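Local structure of flavin-dependent thymidylate synthase (Thermus thermophilus, 6J61) at residues His69-Ile74 / Tyr165-Trp170; Pro73-Arg78 / Glu188-Ile193; Gly13-Val18 / Arg198-Ile203. The protein probably catalyses the reductive methylation of dUMP to dTMP, with methylenetetrahydrofolate as methyl donor and NADPH and reduced flavin (FADH2) as reductants, and works as a homotetramer. All blocks are in the same frame, centred on the assembly; numbering follows the deposited sequence.

Contact 1 of 3, residues His69-Ile74 / Tyr165-Trp170; sequences HVKAPI and YTEFYW
Tyr165 lays its ring beside Pro73 at one end of an antiparallel pair of strands, 69-73 and 165-170, in the central sheet of the ThyX fold. Pro73 CG sits over one face of that ring, 4.2 Å from the centroid of Tyr165, a CH-pi contact. The Tyr165 hydroxyl is hydrogen-bonded to Asp11. Thr166 forms a hydrogen-bonded pair with Ala72: Ala72 N gives to Thr166 O at 2.8 Å, and Thr166 N returns a bond to Ala72 O. Thr166 OG1 bonds Glu90, a predicted dUMP-site residue. Glu167 pairs with Lys71 at a non-hydrogen-bonded position, and their CG atoms touch at 3.8 Å. Lys71 NZ makes a salt bridge to Glu101; Glu167 OE1 is hydrogen-bonded to the hydroxyl of Tyr35 of the second subunit. Glu167 OE2 accepts from His69 NE2 at 2.9 Å; the bond is nearly straight (170°), in the His69 ring plane but 41° out of the carboxylate plane. His69 ND1 is hydrogen-bonded to Arg16 of strand 13-21, so both ring nitrogens are bonded and the imidazole's rotation is fixed. Phe168 and Val70 form the next hydrogen-bonded pair, Val70 N giving to Phe168 O at 2.8 Å and Phe168 N to Val70 O. Phe168 CG lies between backbone N and carbonyl carbon (chi1 57°), which brings one face of the ring against Val70 CB. Tyr169 CE1 lies over one face of the His69 imidazole, 3.9 Å from His69 CG.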
loop_
_atom_site.group_PDB
_atom_site.type_symbol
_atom_site.label_atom_id
_atom_site.label_comp_id
_atom_site.label_asym_id
_atom_site.label_seq_id
_atom_site.Cartn_x
_atom_site.Cartn_y
_atom_site.Cartn_z
ATOM N N HIS A 69 -11.274 -17.115 6.852
ATOM C CA HIS A 69 -10.566 -18.378 6.697
ATOM C C HIS A 69 -11.190 -18.884 5.397
ATOM O O HIS A 69 -12.378 -19.222 5.355
ATOM C CB HIS A 69 -10.897 -19.311 7.868
ATOM C CG HIS A 69 -10.243 -20.660 7.786
ATOM N ND1 HIS A 69 -10.431 -21.635 8.742
ATOM C CD2 HIS A 69 -9.410 -21.198 6.863
ATOM C CE1 HIS A 69 -9.744 -22.712 8.413
ATOM N NE2 HIS A 69 -9.115 -22.474 7.276
ATOM N N VAL A 70 -10.404 -18.900 4.328
ATOM C CA VAL A 70 -10.912 -19.315 3.027
ATOM C C VAL A 70 -10.206 -20.543 2.472
ATOM O O VAL A 70 -8.983 -20.665 2.542
ATOM C CB VAL A 70 -10.761 -18.170 1.983
ATOM C CG1 VAL A 70 -11.503 -18.523 0.681
ATOM C CG2 VAL A 70 -11.260 -16.857 2.573
ATOM N N LYS A 71 -10.993 -21.448 1.905
ATOM C CA LYS A 71 -10.477 -22.667 1.293
ATOM C C LYS A 71 -10.934 -22.572 -0.160
ATOM O O LYS A 71 -12.132 -22.456 -0.433
ATOM C CB LYS A 71 -11.095 -23.895 1.979
ATOM C CG LYS A 71 -10.577 -25.230 1.476
ATOM C CD LYS A 71 -11.184 -26.394 2.238
ATOM C CE LYS A 71 -10.615 -27.709 1.719
ATOM N NZ LYS A 71 -11.309 -28.905 2.274
ATOM N N ALA A 72 -9.988 -22.605 -1.089
ATOM C CA ALA A 72 -10.337 -22.486 -2.494
ATOM C C ALA A 72 -9.292 -23.035 -3.436
ATOM O O ALA A 72 -8.150 -23.259 -3.058
ATOM C CB ALA A 72 -10.592 -21.019 -2.833
ATOM N N PRO A 73 -9.679 -23.255 -4.701
ATOM C CA PRO A 73 -8.759 -23.780 -5.713
ATOM C C PRO A 73 -7.650 -22.749 -5.946
ATOM O O PRO A 73 -7.887 -21.540 -5.888
ATOM C CB PRO A 73 -9.656 -23.952 -6.936
ATOM C CG PRO A 73 -11.003 -24.168 -6.340
ATOM C CD PRO A 73 -11.047 -23.159 -5.238
ATOM N N ILE A 74 -6.443 -23.223 -6.215
ATOM C CA ILE A 74 -5.330 -22.330 -6.437
ATOM C C ILE A 74 -5.635 -21.276 -7.496
ATOM O O ILE A 74 -5.340 -20.096 -7.285
ATOM C CB ILE A 74 -4.057 -23.132 -6.805
ATOM C CG1 ILE A 74 -3.556 -23.867 -5.567
ATOM C CG2 ILE A 74 -2.961 -22.223 -7.307
ATOM C CD1 ILE A 74 -2.393 -24.813 -5.842
ATOM N N TYR A 165 -7.015 -27.562 -4.066
ATOM C CA TYR A 165 -7.551 -26.634 -3.087
ATOM C C TYR A 165 -6.422 -26.110 -2.218
ATOM O O TYR A 165 -5.363 -26.732 -2.127
ATOM C CB TYR A 165 -8.591 -27.324 -2.213
ATOM C CG TYR A 165 -10.002 -27.162 -2.716
ATOM C CD1 TYR A 165 -10.739 -26.015 -2.412
ATOM C CD2 TYR A 165 -10.596 -28.140 -3.527
ATOM C CE1 TYR A 165 -12.027 -25.841 -2.902
ATOM C CE2 TYR A 165 -11.885 -27.977 -4.027
ATOM C CZ TYR A 165 -12.595 -26.820 -3.710
ATOM O OH TYR A 165 -13.859 -26.632 -4.216
ATOM N N THR A 166 -6.648 -24.965 -1.583
ATOM C CA THR A 166 -5.659 -24.357 -0.701
ATOM C C THR A 166 -6.394 -23.502 0.324
ATOM O O THR A 166 -7.519 -23.073 0.083
ATOM C CB THR A 166 -4.659 -23.483 -1.495
ATOM O OG1 THR A 166 -3.742 -22.857 -0.588
ATOM C CG2 THR A 166 -5.394 -22.410 -2.289
ATOM N N GLU A 167 -5.778 -23.267 1.476
ATOM C CA GLU A 167 -6.432 -22.465 2.503
ATOM C C GLU A 167 -5.590 -21.285 2.903
ATOM O O GLU A 167 -4.362 -21.328 2.805
ATOM C CB GLU A 167 -6.692 -23.272 3.770
ATOM C CG GLU A 167 -7.434 -24.554 3.583
ATOM C CD GLU A 167 -7.734 -25.216 4.913
ATOM O OE1 GLU A 167 -8.075 -26.413 4.899
ATOM O OE2 GLU A 167 -7.634 -24.543 5.969
ATOM N N PHE A 168 -6.264 -20.244 3.386
ATOM C CA PHE A 168 -5.597 -19.041 3.842
ATOM C C PHE A 168 -6.485 -18.139 4.694
ATOM O O PHE A 168 -7.705 -18.295 4.747
ATOM C CB PHE A 168 -5.073 -18.240 2.647
ATOM C CG PHE A 168 -6.141 -17.852 1.647
ATOM C CD1 PHE A 168 -6.449 -18.692 0.580
ATOM C CD2 PHE A 168 -6.791 -16.619 1.741
ATOM C CE1 PHE A 168 -7.384 -18.311 -0.394
ATOM C CE2 PHE A 168 -7.728 -16.228 0.776
ATOM C CZ PHE A 168 -8.024 -17.077 -0.300
ATOM N N TYR A 169 -5.839 -17.203 5.374
ATOM C CA TYR A 169 -6.518 -16.212 6.194
ATOM C C TYR A 169 -6.480 -14.928 5.376
ATOM O O TYR A 169 -5.425 -14.533 4.887
ATOM C CB TYR A 169 -5.771 -16.009 7.517
ATOM C CG TYR A 169 -6.318 -16.836 8.655
ATOM C CD1 TYR A 169 -6.698 -18.165 8.454
ATOM C CD2 TYR A 169 -6.461 -16.289 9.936
ATOM C CE1 TYR A 169 -7.211 -18.927 9.495
ATOM C CE2 TYR A 169 -6.969 -17.046 10.992
ATOM C CZ TYR A 169 -7.344 -18.365 10.764
ATOM O OH TYR A 169 -7.850 -19.136 11.797
ATOM N N TRP A 170 -7.629 -14.288 5.219
ATOM C CA TRP A 170 -7.721 -13.054 4.458
ATOM C C TRP A 170 -8.205 -11.955 5.402
ATOM O O TRP A 170 -9.302 -12.028 5.959
ATOM C CB TRP A 170 -8.687 -13.267 3.281
ATOM C CG TRP A 170 -8.859 -12.096 2.345
ATOM C CD1 TRP A 170 -9.890 -11.191 2.329
ATOM C CD2 TRP A 170 -7.966 -11.699 1.302
ATOM N NE1 TRP A 170 -9.690 -10.255 1.338
ATOM C CE2 TRP A 170 -8.516 -10.543 0.694
ATOM C CE3 TRP A 170 -6.752 -12.205 0.818
ATOM C CZ2 TRP A 170 -7.892 -9.888 -0.368
ATOM C CZ3 TRP A 170 -6.128 -11.548 -0.248
ATOM C CH2 TRP A 170 -6.700 -10.402 -0.826
#

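Contact 2 of 3, residues Pro73-Arg78 / Glu188-Ile193; sequences PIFVAR and EAQWEI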
loop_
_atom_site.group_PDB
_atom_site.type_symbol
_atom_site.label_atom_id
_atom_site.label_comp_id
_atom_site.label_asym_id
_atom_site.label_seq_id
_atom_site.Cartn_x
_atom_site.Cartn_y
_atom_site.Cartn_z
ATOM N N PRO A 73 -9.679 -23.255 -4.701
ATOM C CA PRO A 73 -8.759 -23.780 -5.713
ATOM C C PRO A 73 -7.650 -22.749 -5.946
ATOM O O PRO A 73 -7.887 -21.540 -5.888
ATOM C CB PRO A 73 -9.656 -23.952 -6.936
ATOM C CG PRO A 73 -11.003 -24.168 -6.340
ATOM C CD PRO A 73 -11.047 -23.159 -5.238
ATOM N N ILE A 74 -6.443 -23.223 -6.215
ATOM C CA ILE A 74 -5.330 -22.330 -6.437
ATOM C C ILE A 74 -5.635 -21.276 -7.496
ATOM O O ILE A 74 -5.340 -20.096 -7.285
ATOM C CB ILE A 74 -4.057 -23.132 -6.805
ATOM C CG1 ILE A 74 -3.556 -23.867 -5.567
ATOM C CG2 ILE A 74 -2.961 -22.223 -7.307
ATOM C CD1 ILE A 74 -2.393 -24.813 -5.842
ATOM N N PHE A 75 -6.238 -21.669 -8.618
ATOM C CA PHE A 75 -6.519 -20.681 -9.660
ATOM C C PHE A 75 -7.483 -19.582 -9.186
ATOM O O PHE A 75 -7.497 -18.479 -9.726
ATOM C CB PHE A 75 -7.028 -21.344 -10.960
ATOM C CG PHE A 75 -8.457 -21.794 -10.912
ATOM C CD1 PHE A 75 -8.826 -22.925 -10.192
ATOM C CD2 PHE A 75 -9.436 -21.087 -11.600
ATOM C CE1 PHE A 75 -10.148 -23.345 -10.158
ATOM C CE2 PHE A 75 -10.761 -21.498 -11.572
ATOM C CZ PHE A 75 -11.122 -22.631 -10.850
ATOM N N VAL A 76 -8.283 -19.875 -8.172
ATOM C CA VAL A 76 -9.164 -18.849 -7.648
ATOM C C VAL A 76 -8.331 -17.997 -6.683
ATOM O O VAL A 76 -8.474 -16.767 -6.630
ATOM C CB VAL A 76 -10.365 -19.464 -6.916
ATOM C CG1 VAL A 76 -11.098 -18.404 -6.108
ATOM C CG2 VAL A 76 -11.312 -20.062 -7.929
ATOM N N ALA A 77 -7.441 -18.654 -5.948
ATOM C CA ALA A 77 -6.579 -17.972 -4.990
ATOM C C ALA A 77 -5.704 -16.913 -5.648
ATOM O O ALA A 77 -5.488 -15.845 -5.079
ATOM C CB ALA A 77 -5.707 -18.977 -4.263
ATOM N N ARG A 78 -5.206 -17.209 -6.844
ATOM C CA ARG A 78 -4.349 -16.282 -7.567
ATOM C C ARG A 78 -5.037 -14.985 -7.997
ATOM O O ARG A 78 -4.400 -13.924 -8.029
ATOM C CB ARG A 78 -3.721 -16.983 -8.778
ATOM C CG ARG A 78 -2.568 -17.888 -8.379
ATOM C CD ARG A 78 -2.080 -18.764 -9.513
ATOM N NE ARG A 78 -1.424 -18.023 -10.586
ATOM C CZ ARG A 78 -1.879 -17.953 -11.836
ATOM N NH1 ARG A 78 -3.001 -18.575 -12.174
ATOM N NH2 ARG A 78 -1.200 -17.275 -12.751
ATOM N N GLU A 188 -17.980 -10.009 -15.076
ATOM C CA GLU A 188 -16.760 -10.208 -15.848
ATOM C C GLU A 188 -15.757 -11.076 -15.073
ATOM O O GLU A 188 -14.817 -11.631 -15.648
ATOM C CB GLU A 188 -16.105 -8.868 -16.177
ATOM C CG GLU A 188 -16.955 -7.913 -16.974
ATOM C CD GLU A 188 -18.059 -7.283 -16.152
ATOM O OE1 GLU A 188 -19.049 -7.973 -15.835
ATOM O OE2 GLU A 188 -17.932 -6.089 -15.814
ATOM N N ALA A 189 -15.951 -11.173 -13.762
ATOM C CA ALA A 189 -15.066 -11.965 -12.910
ATOM C C ALA A 189 -15.360 -13.427 -13.192
ATOM O O ALA A 189 -16.486 -13.761 -13.543
ATOM C CB ALA A 189 -15.337 -11.637 -11.429
ATOM N N GLN A 190 -14.372 -14.304 -13.055
ATOM C CA GLN A 190 -14.635 -15.716 -13.320
ATOM C C GLN A 190 -15.663 -16.247 -12.323
ATOM O O GLN A 190 -15.620 -15.922 -11.135
ATOM C CB GLN A 190 -13.346 -16.544 -13.240
ATOM C CG GLN A 190 -13.463 -17.897 -13.928
ATOM C CD GLN A 190 -12.124 -18.627 -14.099
ATOM O OE1 GLN A 190 -11.106 -18.031 -14.479
ATOM N NE2 GLN A 190 -12.132 -19.926 -13.840
ATOM N N TRP A 191 -16.586 -17.067 -12.817
ATOM C CA TRP A 191 -17.647 -17.648 -11.998
ATOM C C TRP A 191 -17.198 -18.174 -10.629
ATOM O O TRP A 191 -17.829 -17.872 -9.611
ATOM C CB TRP A 191 -18.349 -18.787 -12.760
ATOM C CG TRP A 191 -19.564 -19.330 -12.050
ATOM C CD1 TRP A 191 -20.840 -18.840 -12.118
ATOM C CD2 TRP A 191 -19.611 -20.426 -11.120
ATOM N NE1 TRP A 191 -21.675 -19.557 -11.285
ATOM C CE2 TRP A 191 -20.946 -20.536 -10.663
ATOM C CE3 TRP A 191 -18.658 -21.323 -10.629
ATOM C CZ2 TRP A 191 -21.350 -21.507 -9.740
ATOM C CZ3 TRP A 191 -19.062 -22.293 -9.706
ATOM C CH2 TRP A 191 -20.398 -22.374 -9.274
ATOM N N GLU A 192 -16.130 -18.965 -10.595
ATOM C CA GLU A 192 -15.670 -19.524 -9.326
ATOM C C GLU A 192 -15.484 -18.459 -8.254
ATOM O O GLU A 192 -16.061 -18.546 -7.166
ATOM C CB GLU A 192 -14.350 -20.293 -9.497
ATOM C CG GLU A 192 -14.451 -21.662 -10.168
ATOM C CD GLU A 192 -15.077 -21.591 -11.544
ATOM O OE1 GLU A 192 -14.843 -20.601 -12.274
ATOM O OE2 GLU A 192 -15.801 -22.533 -11.901
ATOM N N ILE A 193 -14.684 -17.447 -8.562
ATOM C CA ILE A 193 -14.434 -16.420 -7.579
ATOM C C ILE A 193 -15.683 -15.573 -7.313
ATOM O O ILE A 193 -15.855 -15.045 -6.207
ATOM C CB ILE A 193 -13.210 -15.552 -7.973
ATOM C CG1 ILE A 193 -12.779 -14.715 -6.767
ATOM C CG2 ILE A 193 -13.532 -14.679 -9.170
ATOM C CD1 ILE A 193 -11.376 -14.180 -6.844
#
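Helix 74-80, with Pro73 as N-cap, packs its start against the start of helix 191-207, Val76 CA and Ile193 CA being 5.8 Å apart; no hydrogen bond crosses. The spot is buried and near the predicted dUMP-site residues Gln79 and Arg184. Val76 points at the other segment and divides its two methyls. Val76 CG1, anti to the backbone N (chi1 167°), packs at 4.0 Å on Ile193 CB. Val76 CG2 meets Glu192 CB at 3.4 Å. Phe75 brings its CZ to 3.5 Å from Glu192 CG. The Gln190 amide comes to the ring edge, near its plane, with NE2 3.1 Å from Phe75 CE2. Gln190 is the N-cap of the second helix. Its NE2 also donates to Glu192 OE1 at 3.2 Å, and its OE1 accepts from Arg157 of the third subunit. Cut back to alanine, Gln190 would probably leave that arginine without this acceptor, Glu192 OE1 without the amide N-H, and a gap at the edge of the Phe75 ring. Glu192 OE2 has its own salt bridge to Arg109. The buried carboxylate is thus met by an amide N-H and a guanidinium, which would probably favour its charged form, while its aliphatic carbons pack against Phe75 and Val76.

Contact 3 of 3, residues Gly13-Val18 / Arg198-Ile203; sequences GFVRLV and RAIAEI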
loop_
_atom_site.group_PDB
_atom_site.type_symbol
_atom_site.label_atom_id
_atom_site.label_comp_id
_atom_site.label_asym_id
_atom_site.label_seq_id
_atom_site.Cartn_x
_atom_site.Cartn_y
_atom_site.Cartn_z
ATOM N N GLY A 13 -14.941 -26.071 -1.038
ATOM C CA GLY A 13 -14.440 -24.857 -0.420
ATOM C C GLY A 13 -15.353 -24.222 0.617
ATOM O O GLY A 13 -16.390 -24.773 0.966
ATOM N N PHE A 14 -14.962 -23.058 1.123
ATOM C CA PHE A 14 -15.770 -22.357 2.114
ATOM C C PHE A 14 -15.233 -20.969 2.469
ATOM O O PHE A 14 -14.145 -20.580 2.053
ATOM C CB PHE A 14 -15.903 -23.212 3.387
ATOM C CG PHE A 14 -14.591 -23.490 4.100
ATOM C CD1 PHE A 14 -14.006 -22.530 4.928
ATOM C CD2 PHE A 14 -13.957 -24.727 3.967
ATOM C CE1 PHE A 14 -12.815 -22.796 5.613
ATOM C CE2 PHE A 14 -12.762 -25.002 4.650
ATOM C CZ PHE A 14 -12.193 -24.035 5.474
ATOM N N VAL A 15 -16.025 -20.223 3.224
ATOM C CA VAL A 15 -15.662 -18.896 3.686
ATOM C C VAL A 15 -16.162 -18.853 5.123
ATOM O O VAL A 15 -17.340 -19.111 5.381
ATOM C CB VAL A 15 -16.358 -17.788 2.851
ATOM C CG1 VAL A 15 -16.115 -16.431 3.483
ATOM C CG2 VAL A 15 -15.823 -17.786 1.431
ATOM N N ARG A 16 -15.263 -18.547 6.056
ATOM C CA ARG A 16 -15.601 -18.481 7.479
ATOM C C ARG A 16 -15.125 -17.165 8.114
ATOM O O ARG A 16 -13.965 -16.786 7.975
ATOM C CB ARG A 16 -14.967 -19.692 8.205
ATOM C CG ARG A 16 -15.056 -19.683 9.741
ATOM C CD ARG A 16 -14.681 -21.050 10.350
ATOM N NE ARG A 16 -13.237 -21.261 10.453
ATOM C CZ ARG A 16 -12.458 -20.667 11.358
ATOM N NH1 ARG A 16 -12.980 -19.828 12.243
ATOM N NH2 ARG A 16 -11.153 -20.897 11.378
ATOM N N LEU A 17 -16.015 -16.459 8.799
ATOM C CA LEU A 17 -15.616 -15.206 9.440
ATOM C C LEU A 17 -14.833 -15.517 10.716
ATOM O O LEU A 17 -15.396 -15.999 11.691
ATOM C CB LEU A 17 -16.837 -14.351 9.795
ATOM C CG LEU A 17 -16.471 -13.053 10.527
ATOM C CD1 LEU A 17 -15.713 -12.153 9.577
ATOM C CD2 LEU A 17 -17.712 -12.342 11.044
ATOM N N VAL A 18 -13.536 -15.240 10.715
ATOM C CA VAL A 18 -12.728 -15.522 11.888
ATOM C C VAL A 18 -12.892 -14.423 12.932
ATOM O O VAL A 18 -13.234 -14.720 14.082
ATOM C CB VAL A 18 -11.249 -15.730 11.487
ATOM C CG1 VAL A 18 -10.367 -15.892 12.706
ATOM C CG2 VAL A 18 -11.151 -16.978 10.621
ATOM N N ARG A 198 -19.807 -13.778 -3.399
ATOM C CA ARG A 198 -21.201 -13.802 -2.961
ATOM C C ARG A 198 -21.252 -14.212 -1.485
ATOM O O ARG A 198 -21.947 -13.599 -0.668
ATOM C CB ARG A 198 -22.029 -14.788 -3.801
ATOM C CG ARG A 198 -22.263 -14.367 -5.249
ATOM C CD ARG A 198 -23.635 -14.856 -5.731
ATOM N NE ARG A 198 -23.578 -15.638 -6.972
ATOM C CZ ARG A 198 -23.618 -15.128 -8.204
ATOM N NH1 ARG A 198 -23.722 -13.813 -8.387
ATOM N NH2 ARG A 198 -23.555 -15.938 -9.260
ATOM N N ALA A 199 -20.503 -15.253 -1.153
ATOM C CA ALA A 199 -20.443 -15.730 0.214
ATOM C C ALA A 199 -20.037 -14.580 1.137
ATOM O O ALA A 199 -20.692 -14.299 2.143
ATOM C CB ALA A 199 -19.435 -16.860 0.310
ATOM N N ILE A 200 -18.949 -13.913 0.784
ATOM C CA ILE A 200 -18.456 -12.814 1.587
ATOM C C ILE A 200 -19.484 -11.700 1.694
ATOM O O ILE A 200 -19.729 -11.168 2.779
ATOM C CB ILE A 200 -17.138 -12.269 1.001
ATOM C CG1 ILE A 200 -16.056 -13.334 1.161
ATOM C CG2 ILE A 200 -16.737 -10.963 1.686
ATOM C CD1 ILE A 200 -14.708 -12.909 0.676
ATOM N N ALA A 201 -20.085 -11.356 0.561
ATOM C CA ALA A 201 -21.087 -10.301 0.519
ATOM C C ALA A 201 -22.179 -10.612 1.542
ATOM O O ALA A 201 -22.615 -9.738 2.307
ATOM C CB ALA A 201 -21.678 -10.212 -0.880
ATOM N N GLU A 202 -22.608 -11.866 1.566
ATOM C CA GLU A 202 -23.640 -12.271 2.504
ATOM C C GLU A 202 -23.214 -11.986 3.944
ATOM O O GLU A 202 -23.977 -11.420 4.728
ATOM C CB GLU A 202 -23.945 -13.757 2.345
ATOM C CG GLU A 202 -25.365 -14.109 2.704
ATOM C CD GLU A 202 -26.373 -13.392 1.818
ATOM O OE1 GLU A 202 -26.362 -13.633 0.586
ATOM O OE2 GLU A 202 -27.168 -12.586 2.356
ATOM N N ILE A 203 -21.988 -12.361 4.292
ATOM C CA ILE A 203 -21.518 -12.137 5.647
ATOM C C ILE A 203 -21.439 -10.658 5.973
ATOM O O ILE A 203 -21.787 -10.248 7.072
ATOM C CB ILE A 203 -20.134 -12.776 5.886
ATOM C CG1 ILE A 203 -20.203 -14.274 5.630
ATOM C CG2 ILE A 203 -19.694 -12.548 7.318
ATOM C CD1 ILE A 203 -18.863 -14.949 5.718
#
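Aliphatic packing of strand on helix joins Val15 and Leu17 of strand 13-18 to Ala199, Ile200 and Ile203, on a face of the central antiparallel sheet. The strand and helix segments run in nearly the same direction, 24° apart, with axes 8.8 Å from each other at closest approach. No polar bond crosses the contact. Val15 is in the middle and touches three helix residues. Its CG2 meets Ala199 CB at 3.9 Å. CG1, which is anti to the backbone N (chi1 172°), reaches between two isoleucines: Val15 CG1 is 3.9 Å from Ile200 CG1 and 3.8 Å from Ile203 CD1. Val15 and Ile200 cross at about a right angle, whereas Ile203 comes at a slant. Two residues further on, Leu17 CB touches Ile203 CG2 at 4.2 Å. Val15 and Leu17 both point to the helix because alternate residues of a strand share a face; Phe14 and Arg16 point away from it. On the helix, Ala199 and Ile203 are one turn apart and follow the strand. The helix also lies against strand 6-9, where Ala199 and Ile203 both touch Ile7. Ile200 also packs on Leu177, Phe180 and Leu181 of helix 174-184, while Val15 touches Phe68 of the neighbouring strand 65-73.

How the contacts relate
All three contacts belong to the ThyX fold. Contacts 1 and 2 start from the same part of the chain, where strand 65-73 runs straight into helix 74-80; their centres are about 11 Å apart and they share Pro73 and Ile74. The centres of contacts 1 and 3 are also about 11 Å apart. Strands 13-21 and 65-73 are sheet neighbours, and Arg16 is hydrogen-bonded to His69 there. Contacts 2 and 3 do not touch, with centres about 15 Å apart, but both use helix 191-207. In sequence, contact 3 spans the other two. Sheet, helix 74-80 and helix 191-207 thus join into one core. Contacts 1 and 3 also meet the second subunit, and contacts 1 and 2 the third, so this core borders the tetramer interfaces.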